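Local coordinates for cytochrome P450 268A2 Cyp268A2 (Mycobacterium marinum, PDB 6BLD), which belongs to the cytochrome P450 family of haem-thiolate proteins and binds iron protoporphyrin IX (haem) together with (3E,5E)-6,10-dimethylundeca-3,5,9-trien-2-one in a neighbouring pocket, at residues Asp263-Thr268 with Ala380-Ile385; Leu273-Asp278 with Glu299-Trp304; Asp131-Asn136 with Ile163-Asp168. All coordinates share one frame; numbering follows the deposited sequence.

In the fold
Contact 1 stands between the other two, its centre about 11 Å from the centre of each; contacts 2 and 3 do not touch, their centres about 22 Å and their nearest atoms about 14 Å apart. Helix 247-278, the long central helix of the P450 fold, serves contacts 1 and 2, and L382 CD1 meets V302 CG2 at 3.8 Å where these join. Toward contact 3, helix 375-392 packs through Q381 and A384 on I133 and T165. The haem is reached by T264, T265 and Q381 of contact 1 and by V302 of 299-304; T264 also lines the pocket of (3E,5E)-6,10-dimethylundeca-3,5,9-trien-2-one. The T165 side chain in contact 3 is about 7 Å from the haem.

Contact 1: residues Asp263-Thr268 with Ala380-Ile385; sequences DTTRQT and AQLRAI. With HEM (protoporphyrin IX containing Fe), chain B.
T265 and T268, one turn apart on helix 247-278, present their CG2 methyls to L382 of helix 375-392. L382 CD2 lies 4.0 Å from T265 CG2 and also 4.0 Å from T268 CG2, so that one branch serves both threonines; the leucine crosses T268 at about a right angle. Both methyls stand anti to their own backbone N (OG1 at chi1 -50° and -54°), which turns them to the leucine.

The one polar atom that comes close across the helices is Q381 OE1, carried out on an extended chain, and it meets a methyl, 3.8 Å from T265 CG2. The buried hydroxyl of T268 is satisfied within its own helix, donating to T264 O (T268 OG1 to T264 O, 2.9 Å) from above the carbonyl plane, and the same oxygen accepts T268 N.

Haem contacts form the third group. T264 OG1, which is hydrogen-bonded to A260 O, lies over the porphyrin face 3.0 Å from haem C1C. A vinyl group of the haem enters between the helices, its CBB lying 3.0 Å from T265 OG1 and 3.6 Å from Q381 NE2. With no hydrogen bond spanning the two segments, their association rests on methyl contacts and on a cofactor edge shared by both; the hydroxyls of T264 and T268 are spent within their own helix, while that of T265 faces the haem vinyl group.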
loop_
_atom_site.group_PDB
_atom_site.type_symbol
_atom_site.label_atom_id
_atom_site.label_comp_id
_atom_site.label_asym_id
_atom_site.label_seq_id
_atom_site.Cartn_x
_atom_site.Cartn_y
_atom_site.Cartn_z
ATOM N N ASP A 263 -0.454 -6.564 -0.889
ATOM C CA ASP A 263 -1.723 -5.859 -1.047
ATOM C C ASP A 263 -1.615 -4.706 -2.039
ATOM O O ASP A 263 -2.512 -4.511 -2.866
ATOM C CB ASP A 263 -2.208 -5.349 0.309
ATOM C CG ASP A 263 -2.418 -6.466 1.314
ATOM O OD1 ASP A 263 -2.232 -7.648 0.950
ATOM O OD2 ASP A 263 -2.773 -6.159 2.472
ATOM N N THR A 264 -0.531 -3.932 -1.971
ATOM C CA THR A 264 -0.420 -2.735 -2.800
ATOM C C THR A 264 -0.356 -3.085 -4.283
ATOM O O THR A 264 -1.128 -2.556 -5.091
ATOM C CB THR A 264 0.811 -1.927 -2.390
ATOM O OG1 THR A 264 1.973 -2.760 -2.472
ATOM C CG2 THR A 264 0.659 -1.415 -0.967
ATOM N N THR A 265 0.570 -3.970 -4.661
ATOM C CA THR A 265 0.704 -4.347 -6.065
ATOM C C THR A 265 -0.546 -5.058 -6.566
ATOM O O THR A 265 -0.975 -4.845 -7.707
ATOM C CB THR A 265 1.936 -5.232 -6.253
ATOM O OG1 THR A 265 3.064 -4.613 -5.627
ATOM C CG2 THR A 265 2.232 -5.439 -7.735
ATOM N N ARG A 266 -1.144 -5.905 -5.725
ATOM C CA ARG A 266 -2.341 -6.633 -6.129
ATOM C C ARG A 266 -3.477 -5.680 -6.485
ATOM O O ARG A 266 -4.184 -5.890 -7.477
ATOM C CB ARG A 266 -2.758 -7.595 -5.016
ATOM C CG ARG A 266 -4.235 -7.936 -4.956
ATOM C CD ARG A 266 -4.516 -8.781 -3.720
ATOM N NE ARG A 266 -5.899 -9.236 -3.645
ATOM C CZ ARG A 266 -6.292 -10.310 -2.964
ATOM N NH1 ARG A 266 -5.403 -11.040 -2.303
ATOM N NH2 ARG A 266 -7.572 -10.656 -2.946
ATOM N N GLN A 267 -3.657 -4.614 -5.699
ATOM C CA GLN A 267 -4.721 -3.663 -6.004
ATOM C C GLN A 267 -4.378 -2.820 -7.227
ATOM O O GLN A 267 -5.259 -2.505 -8.034
ATOM C CB GLN A 267 -5.002 -2.767 -4.797
ATOM C CG GLN A 267 -5.376 -3.510 -3.517
ATOM C CD GLN A 267 -6.372 -4.637 -3.739
ATOM O OE1 GLN A 267 -7.309 -4.514 -4.528
ATOM N NE2 GLN A 267 -6.177 -5.741 -3.027
ATOM N N THR A 268 -3.104 -2.447 -7.381
ATOM C CA THR A 268 -2.703 -1.660 -8.543
ATOM C C THR A 268 -2.923 -2.428 -9.842
ATOM O O THR A 268 -3.272 -1.829 -10.866
ATOM C CB THR A 268 -1.238 -1.234 -8.414
ATOM O OG1 THR A 268 -1.041 -0.570 -7.158
ATOM C CG2 THR A 268 -0.850 -0.285 -9.539
ATOM N N ALA A 380 8.716 -3.218 -11.527
ATOM C CA ALA A 380 9.086 -4.367 -12.349
ATOM C C ALA A 380 7.928 -5.348 -12.477
ATOM O O ALA A 380 7.738 -5.962 -13.533
ATOM C CB ALA A 380 10.318 -5.058 -11.763
ATOM N N GLN A 381 7.139 -5.506 -11.412
ATOM C CA GLN A 381 5.995 -6.413 -11.469
ATOM C C GLN A 381 4.908 -5.879 -12.395
ATOM O O GLN A 381 4.313 -6.642 -13.165
ATOM C CB GLN A 381 5.438 -6.642 -10.064
ATOM C CG GLN A 381 6.364 -7.424 -9.152
ATOM C CD GLN A 381 5.702 -7.790 -7.841
ATOM O OE1 GLN A 381 4.603 -8.345 -7.820
ATOM N NE2 GLN A 381 6.367 -7.476 -6.736
ATOM N N LEU A 382 4.643 -4.569 -12.338
ATOM C CA LEU A 382 3.592 -3.983 -13.165
ATOM C C LEU A 382 3.982 -3.974 -14.635
ATOM O O LEU A 382 3.134 -4.190 -15.507
ATOM C CB LEU A 382 3.264 -2.569 -12.689
ATOM C CG LEU A 382 2.967 -2.434 -11.195
ATOM C CD1 LEU A 382 3.018 -0.979 -10.752
ATOM C CD2 LEU A 382 1.628 -3.076 -10.860
ATOM N N ARG A 383 5.250 -3.706 -14.935
ATOM C CA ARG A 383 5.713 -3.788 -16.317
ATOM C C ARG A 383 5.564 -5.202 -16.866
ATOM O O ARG A 383 5.180 -5.393 -18.028
ATOM C CB ARG A 383 7.173 -3.328 -16.409
ATOM C CG ARG A 383 7.390 -1.842 -16.149
ATOM C CD ARG A 383 8.794 -1.411 -16.570
ATOM N NE ARG A 383 9.820 -2.310 -16.046
ATOM C CZ ARG A 383 10.509 -2.089 -14.932
ATOM N NH1 ARG A 383 10.285 -0.997 -14.214
ATOM N NH2 ARG A 383 11.422 -2.965 -14.533
ATOM N N ALA A 384 5.861 -6.209 -16.043
ATOM C CA ALA A 384 5.846 -7.587 -16.515
ATOM C C ALA A 384 4.427 -8.118 -16.686
ATOM O O ALA A 384 4.128 -8.771 -17.692
ATOM C CB ALA A 384 6.633 -8.478 -15.555
ATOM N N ILE A 385 3.542 -7.851 -15.723
ATOM C CA ILE A 385 2.205 -8.438 -15.774
ATOM C C ILE A 385 1.360 -7.773 -16.855
ATOM O O ILE A 385 0.558 -8.433 -17.527
ATOM C CB ILE A 385 1.529 -8.369 -14.390
ATOM C CG1 ILE A 385 0.276 -9.248 -14.361
ATOM C CG2 ILE A 385 1.197 -6.932 -14.001
ATOM C CD1 ILE A 385 0.565 -10.726 -14.509
HETATM C CHA HEM B . 6.456 1.853 2.426
HETATM C CHB HEM B . 7.481 -2.661 0.963
HETATM C CHC HEM B . 4.884 -1.943 -3.078
HETATM C CHD HEM B . 3.204 2.195 -1.151
HETATM C C1A HEM B . 6.971 0.574 2.383
HETATM C C2A HEM B . 7.823 -0.044 3.380
HETATM C C3A HEM B . 8.107 -1.284 2.977
HETATM C C4A HEM B . 7.441 -1.506 1.709
HETATM C CMA HEM B . 8.988 -2.304 3.729
HETATM C CAA HEM B . 8.325 0.627 4.677
HETATM C CBA HEM B . 9.548 1.476 4.342
HETATM C CGA HEM B . 9.956 2.292 5.541
HETATM O O1A HEM B . 11.118 2.774 5.571
HETATM O O2A HEM B . 9.123 2.456 6.470
HETATM C C1B HEM B . 6.926 -2.841 -0.285
HETATM C C2B HEM B . 7.151 -3.974 -1.153
HETATM C C3B HEM B . 6.451 -3.796 -2.272
HETATM C C4B HEM B . 5.736 -2.529 -2.160
HETATM C CMB HEM B . 8.056 -5.188 -0.849
HETATM C CAB HEM B . 6.458 -4.824 -3.428
HETATM C CBB HEM B . 5.856 -4.607 -4.597
HETATM C C1C HEM B . 4.203 -0.751 -2.913
HETATM C C2C HEM B . 3.322 -0.122 -3.881
HETATM C C3C HEM B . 2.856 1.018 -3.334
HETATM C C4C HEM B . 3.438 1.150 -2.018
HETATM C CMC HEM B . 3.004 -0.727 -5.269
HETATM C CAC HEM B . 1.899 2.087 -3.911
HETATM C CBC HEM B . 1.526 2.137 -5.193
HETATM C C1D HEM B . 3.941 2.485 -0.025
HETATM C C2D HEM B . 3.804 3.656 0.814
HETATM C C3D HEM B . 4.698 3.565 1.805
HETATM C C4D HEM B . 5.440 2.330 1.626
HETATM C CMD HEM B . 2.789 4.799 0.589
HETATM C CAD HEM B . 4.915 4.595 2.937
HETATM C CBD HEM B . 5.732 5.766 2.397
HETATM C CGD HEM B . 5.920 6.822 3.456
HETATM O O1D HEM B . 6.531 7.878 3.143
HETATM O O2D HEM B . 5.461 6.616 4.608
HETATM N NA HEM B . 6.758 -0.350 1.377
HETATM N NB HEM B . 6.058 -1.980 -0.930
HETATM N NC HEM B . 4.249 0.056 -1.792
HETATM N ND HEM B . 4.948 1.700 0.499
HETATM FE FE HEM B . 5.674 -0.028 -0.332
#

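Contact 2: residues Leu273-Asp278 with Glu299-Trp304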
loop_
_atom_site.group_PDB
_atom_site.type_symbol
_atom_site.label_atom_id
_atom_site.label_comp_id
_atom_site.label_asym_id
_atom_site.label_seq_id
_atom_site.Cartn_x
_atom_site.Cartn_y
_atom_site.Cartn_z
ATOM N N LEU A 273 -6.111 -2.790 -14.810
ATOM C CA LEU A 273 -6.890 -3.425 -15.869
ATOM C C LEU A 273 -8.196 -2.680 -16.109
ATOM O O LEU A 273 -8.617 -2.501 -17.258
ATOM C CB LEU A 273 -7.162 -4.888 -15.521
ATOM C CG LEU A 273 -7.928 -5.687 -16.578
ATOM C CD1 LEU A 273 -7.030 -6.004 -17.766
ATOM C CD2 LEU A 273 -8.508 -6.961 -15.983
ATOM N N LYS A 274 -8.849 -2.234 -15.032
ATOM C CA LYS A 274 -10.076 -1.457 -15.178
ATOM C C LYS A 274 -9.799 -0.109 -15.834
ATOM O O LYS A 274 -10.603 0.369 -16.642
ATOM C CB LYS A 274 -10.739 -1.269 -13.813
ATOM C CG LYS A 274 -11.996 -0.413 -13.839
ATOM C CD LYS A 274 -13.076 -1.041 -14.707
ATOM C CE LYS A 274 -14.411 -0.341 -14.515
ATOM N NZ LYS A 274 -14.523 0.258 -13.155
ATOM N N ALA A 275 -8.666 0.515 -15.501
ATOM C CA ALA A 275 -8.307 1.786 -16.124
ATOM C C ALA A 275 -8.043 1.616 -17.614
ATOM O O ALA A 275 -8.444 2.461 -18.422
ATOM C CB ALA A 275 -7.088 2.387 -15.426
ATOM N N LEU A 276 -7.363 0.532 -17.998
ATOM C CA LEU A 276 -7.157 0.255 -19.415
ATOM C C LEU A 276 -8.475 -0.014 -20.128
ATOM O O LEU A 276 -8.623 0.326 -21.308
ATOM C CB LEU A 276 -6.205 -0.928 -19.588
ATOM C CG LEU A 276 -4.761 -0.716 -19.126
ATOM C CD1 LEU A 276 -3.929 -1.961 -19.386
ATOM C CD2 LEU A 276 -4.147 0.497 -19.810
ATOM N N THR A 277 -9.442 -0.617 -19.432
ATOM C CA THR A 277 -10.753 -0.849 -20.030
ATOM C C THR A 277 -11.533 0.452 -20.169
ATOM O O THR A 277 -12.212 0.673 -21.178
ATOM C CB THR A 277 -11.541 -1.860 -19.193
ATOM O OG1 THR A 277 -10.817 -3.093 -19.121
ATOM C CG2 THR A 277 -12.911 -2.116 -19.805
ATOM N N ASP A 278 -11.446 1.327 -19.164
ATOM C CA ASP A 278 -12.173 2.589 -19.192
ATOM C C ASP A 278 -11.557 3.604 -20.144
ATOM O O ASP A 278 -12.233 4.563 -20.528
ATOM C CB ASP A 278 -12.245 3.182 -17.782
ATOM C CG ASP A 278 -13.056 2.328 -16.829
ATOM O OD1 ASP A 278 -13.841 1.483 -17.308
ATOM O OD2 ASP A 278 -12.910 2.500 -15.600
ATOM N N GLU A 299 3.819 4.581 -13.956
ATOM C CA GLU A 299 3.733 5.639 -12.953
ATOM C C GLU A 299 2.321 6.205 -12.863
ATOM O O GLU A 299 1.853 6.554 -11.772
ATOM C CB GLU A 299 4.736 6.749 -13.269
ATOM C CG GLU A 299 6.179 6.383 -12.974
ATOM C CD GLU A 299 6.329 5.613 -11.677
ATOM O OE1 GLU A 299 6.068 6.187 -10.597
ATOM O OE2 GLU A 299 6.707 4.425 -11.737
ATOM N N GLU A 300 1.624 6.304 -13.999
ATOM C CA GLU A 300 0.252 6.799 -13.973
ATOM C C GLU A 300 -0.718 5.745 -13.456
ATOM O O GLU A 300 -1.693 6.085 -12.778
ATOM C CB GLU A 300 -0.157 7.281 -15.366
ATOM C CG GLU A 300 -1.619 7.693 -15.469
ATOM C CD GLU A 300 -1.851 9.146 -15.085
ATOM O OE1 GLU A 300 -2.962 9.661 -15.326
ATOM O OE2 GLU A 300 -0.923 9.775 -14.536
ATOM N N LEU A 301 -0.456 4.466 -13.729
ATOM C CA LEU A 301 -1.292 3.409 -13.169
ATOM C C LEU A 301 -1.197 3.386 -11.649
ATOM O O LEU A 301 -2.179 3.089 -10.961
ATOM C CB LEU A 301 -0.886 2.055 -13.749
ATOM C CG LEU A 301 -1.301 1.793 -15.197
ATOM C CD1 LEU A 301 -0.805 0.435 -15.657
ATOM C CD2 LEU A 301 -2.809 1.897 -15.351
ATOM N N VAL A 302 -0.014 3.685 -11.109
ATOM C CA VAL A 302 0.144 3.806 -9.663
ATOM C C VAL A 302 -0.587 5.036 -9.148
ATOM O O VAL A 302 -1.273 4.985 -8.122
ATOM C CB VAL A 302 1.638 3.839 -9.293
ATOM C CG1 VAL A 302 1.819 4.284 -7.852
ATOM C CG2 VAL A 302 2.280 2.491 -9.521
ATOM N N ARG A 303 -0.443 6.158 -9.853
ATOM C CA ARG A 303 -1.201 7.356 -9.511
ATOM C C ARG A 303 -2.702 7.096 -9.563
ATOM O O ARG A 303 -3.453 7.534 -8.680
ATOM C CB ARG A 303 -0.835 8.504 -10.463
ATOM C CG ARG A 303 -1.634 9.780 -10.227
ATOM C CD ARG A 303 -1.575 10.742 -11.422
ATOM N NE ARG A 303 -2.653 10.505 -12.383
ATOM C CZ ARG A 303 -3.945 10.736 -12.158
ATOM N NH1 ARG A 303 -4.352 11.241 -10.998
ATOM N NH2 ARG A 303 -4.836 10.474 -13.105
ATOM N N TRP A 304 -3.151 6.396 -10.605
ATOM C CA TRP A 304 -4.569 6.103 -10.761
ATOM C C TRP A 304 -5.073 5.192 -9.651
ATOM O O TRP A 304 -6.180 5.388 -9.134
ATOM C CB TRP A 304 -4.823 5.470 -12.129
ATOM C CG TRP A 304 -6.274 5.373 -12.492
ATOM C CD1 TRP A 304 -7.085 4.285 -12.346
ATOM C CD2 TRP A 304 -7.086 6.405 -13.066
ATOM N NE1 TRP A 304 -8.352 4.575 -12.793
ATOM C CE2 TRP A 304 -8.379 5.870 -13.240
ATOM C CE3 TRP A 304 -6.847 7.728 -13.450
ATOM C CZ2 TRP A 304 -9.427 6.611 -13.780
ATOM C CZ3 TRP A 304 -7.890 8.462 -13.986
ATOM C CH2 TRP A 304 -9.164 7.901 -14.146
#
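The indole of W304 turns one face to A275, whose CB sits over the pyrrole part of the ring, 3.6 Å from W304 CD1 and equally 3.6 Å from W304 NE1. At the indole edge, in the ring plane, lies R303 NH2, and the ring of F279 meets the same tryptophan nearly perpendicularly. With CG anti to the backbone N (chi1 -169°), W304 swings its ring across to helix 247-278. The second flat group, the R303 guanidinium, has the E300 carboxylate at its edge and makes a cation-pi contact with W341.

Beside the indole, the same alanine methyl is approached by L301, whose CD2 comes to 4.3 Å from A275 CB. A small residue thus receives two large ones, and no hydrogen bond crosses between the segments; a methyl lies on the ring face and against a leucine branch.

Behind this surface, R303 and E300 form a salt bridge along their own helix. R303 NH2 donates to E300 OE1 at 3.0 Å, from above the carboxylate plane although the oxygen lies within the guanidinium plane, and R303 NE stands 2.9 Å from E300 OE2 in a weak hydrogen bond. The carboxylate has further partners in R356, which also bridges it, and the backbone N of D353, and R303 NH2 also binds P349 O, so both groups are gripped from several directions. E300 and R303 are the glutamate and arginine of the ExxR motif in the P450 K helix, and the cluster is reminiscent of the family's Glu-Arg-Arg network.

Contact 3: residues Asp131-Asn136 with Ile163-Asp168; sequences DSIKIN and IRTLSD
I133 and T165 mark the closest backbone approach, their CA atoms 6.3 Å apart, as segments 131-136 and 163-168 run roughly antiparallel (143° between directions) with axes 10.1 Å apart. The first helix is kinked where the N atoms of D131 and S132 lack bonds to the preceding turn.

At the buried side of the crossing, I133 CG1 and CD1 both meet T165 CG2, the former at 3.7 Å, the two side chains lying at about a right angle. The T165 methyl lies anti to its backbone N (OG1 at chi1 -49°), which directs it at I133 and leaves OG1 beside the backbone N, bound to L161 O.

The outer side is polar and centres on N136. Its ND2 donates to D168 OD2 (3.2 Å), with the acceptor in the amide plane and the donor arriving nearly along the C-O axis. The other end of the amide, OD1, faces the edge of the R164 guanidinium, 3.6 Å from R164 NH1, with the two planes almost perpendicular (88°). Waters add to the seam: one bridges S132 OG to D168 OD2, another spans N136 OD1 and that same carboxylate oxygen, and a further water donates to T165 OG1 (2.8 Å). D168 OD1 meanwhile makes a salt bridge with R177 of helix 177-186.

In P450 terms these are the D and E helices, E running antiparallel to the other three members of the core four-helix bundle: I133 and T165 both rest on L377 of helix 375-392, while L166 packs on L257 of helix 247-278.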
loop_
_atom_site.group_PDB
_atom_site.type_symbol
_atom_site.label_atom_id
_atom_site.label_comp_id
_atom_site.label_asym_id
_atom_site.label_seq_id
_atom_site.Cartn_x
_atom_site.Cartn_y
_atom_site.Cartn_z
ATOM N N ASP A 131 13.938 -11.278 -14.598
ATOM C CA ASP A 131 13.572 -12.370 -15.494
ATOM C C ASP A 131 12.651 -13.368 -14.802
ATOM O O ASP A 131 11.721 -13.896 -15.425
ATOM C CB ASP A 131 14.829 -13.065 -16.016
ATOM C CG ASP A 131 15.461 -12.325 -17.178
ATOM O OD1 ASP A 131 14.817 -12.229 -18.243
ATOM O OD2 ASP A 131 16.601 -11.838 -17.026
ATOM N N SER A 132 12.888 -13.638 -13.516
ATOM C CA SER A 132 11.999 -14.525 -12.774
ATOM C C SER A 132 10.615 -13.911 -12.603
ATOM O O SER A 132 9.612 -14.633 -12.601
ATOM C CB SER A 132 12.605 -14.865 -11.413
ATOM O OG SER A 132 12.505 -13.767 -10.523
ATOM N N ILE A 133 10.543 -12.587 -12.454
ATOM C CA ILE A 133 9.248 -11.914 -12.416
ATOM C C ILE A 133 8.560 -12.017 -13.770
ATOM O O ILE A 133 7.347 -12.251 -13.851
ATOM C CB ILE A 133 9.424 -10.449 -11.975
ATOM C CG1 ILE A 133 9.971 -10.386 -10.548
ATOM C CG2 ILE A 133 8.106 -9.690 -12.082
ATOM C CD1 ILE A 133 10.378 -8.995 -10.109
ATOM N N LYS A 134 9.322 -11.856 -14.854
ATOM C CA LYS A 134 8.754 -12.001 -16.191
ATOM C C LYS A 134 8.294 -13.432 -16.442
ATOM O O LYS A 134 7.272 -13.657 -17.101
ATOM C CB LYS A 134 9.778 -11.577 -17.244
ATOM C CG LYS A 134 10.072 -10.085 -17.271
ATOM C CD LYS A 134 11.194 -9.773 -18.247
ATOM C CE LYS A 134 11.281 -8.284 -18.537
ATOM N NZ LYS A 134 12.692 -7.836 -18.701
ATOM N N ILE A 135 9.036 -14.413 -15.926
ATOM C CA ILE A 135 8.658 -15.809 -16.117
ATOM C C ILE A 135 7.411 -16.138 -15.303
ATOM O O ILE A 135 6.538 -16.888 -15.755
ATOM C CB ILE A 135 9.843 -16.729 -15.769
ATOM C CG1 ILE A 135 10.899 -16.671 -16.877
ATOM C CG2 ILE A 135 9.384 -18.166 -15.564
ATOM C CD1 ILE A 135 12.309 -16.959 -16.402
ATOM N N ASN A 136 7.296 -15.571 -14.100
ATOM C CA ASN A 136 6.083 -15.763 -13.310
ATOM C C ASN A 136 4.891 -15.065 -13.954
ATOM O O ASN A 136 3.782 -15.612 -13.976
ATOM C CB ASN A 136 6.295 -15.259 -11.883
ATOM C CG ASN A 136 6.954 -16.294 -10.991
ATOM O OD1 ASN A 136 6.791 -17.496 -11.195
ATOM N ND2 ASN A 136 7.699 -15.830 -9.992
ATOM N N ILE A 163 2.507 -12.409 -4.707
ATOM C CA ILE A 163 2.888 -13.426 -3.732
ATOM C C ILE A 163 4.023 -14.290 -4.271
ATOM O O ILE A 163 4.914 -14.703 -3.519
ATOM C CB ILE A 163 1.668 -14.272 -3.315
ATOM C CG1 ILE A 163 2.051 -15.243 -2.196
ATOM C CG2 ILE A 163 1.081 -15.026 -4.497
ATOM C CD1 ILE A 163 2.517 -14.564 -0.922
ATOM N N ARG A 164 4.022 -14.564 -5.577
ATOM C CA ARG A 164 5.120 -15.325 -6.165
ATOM C C ARG A 164 6.425 -14.545 -6.093
ATOM O O ARG A 164 7.469 -15.102 -5.733
ATOM C CB ARG A 164 4.791 -15.692 -7.611
ATOM C CG ARG A 164 3.756 -16.791 -7.746
ATOM C CD ARG A 164 3.900 -17.512 -9.071
ATOM N NE ARG A 164 2.678 -18.215 -9.448
ATOM C CZ ARG A 164 2.550 -18.946 -10.551
ATOM N NH1 ARG A 164 3.572 -19.067 -11.387
ATOM N NH2 ARG A 164 1.402 -19.552 -10.818
ATOM N N THR A 165 6.383 -13.252 -6.424
ATOM C CA THR A 165 7.577 -12.421 -6.328
ATOM C C THR A 165 8.029 -12.271 -4.881
ATOM O O THR A 165 9.229 -12.339 -4.588
ATOM C CB THR A 165 7.311 -11.048 -6.947
ATOM O OG1 THR A 165 6.720 -11.210 -8.242
ATOM C CG2 THR A 165 8.605 -10.263 -7.076
ATOM N N LEU A 166 7.081 -12.068 -3.963
ATOM C CA LEU A 166 7.422 -11.943 -2.549
ATOM C C LEU A 166 8.025 -13.236 -2.016
ATOM O O LEU A 166 9.107 -13.231 -1.416
ATOM C CB LEU A 166 6.176 -11.556 -1.749
ATOM C CG LEU A 166 6.298 -11.287 -0.245
ATOM C CD1 LEU A 166 6.618 -12.561 0.528
ATOM C CD2 LEU A 166 7.338 -10.211 0.029
ATOM N N SER A 167 7.338 -14.361 -2.232
ATOM C CA SER A 167 7.793 -15.626 -1.665
ATOM C C SER A 167 9.118 -16.078 -2.268
ATOM O O SER A 167 9.907 -16.745 -1.590
ATOM C CB SER A 167 6.728 -16.705 -1.861
ATOM O OG SER A 167 5.443 -16.220 -1.515
ATOM N N ASP A 168 9.379 -15.733 -3.532
ATOM C CA ASP A 168 10.659 -16.086 -4.134
ATOM C C ASP A 168 11.807 -15.345 -3.460
ATOM O O ASP A 168 12.906 -15.892 -3.311
ATOM C CB ASP A 168 10.638 -15.789 -5.634
ATOM C CG ASP A 168 9.983 -16.894 -6.439
ATOM O OD1 ASP A 168 9.860 -18.021 -5.916
ATOM O OD2 ASP A 168 9.591 -16.633 -7.596
HETATM O O HOH W 1 10.559 -13.845 -8.569
HETATM O O HOH W 2 7.857 -13.377 -9.644
HETATM O O HOH W 3 7.315 -18.437 -8.167
#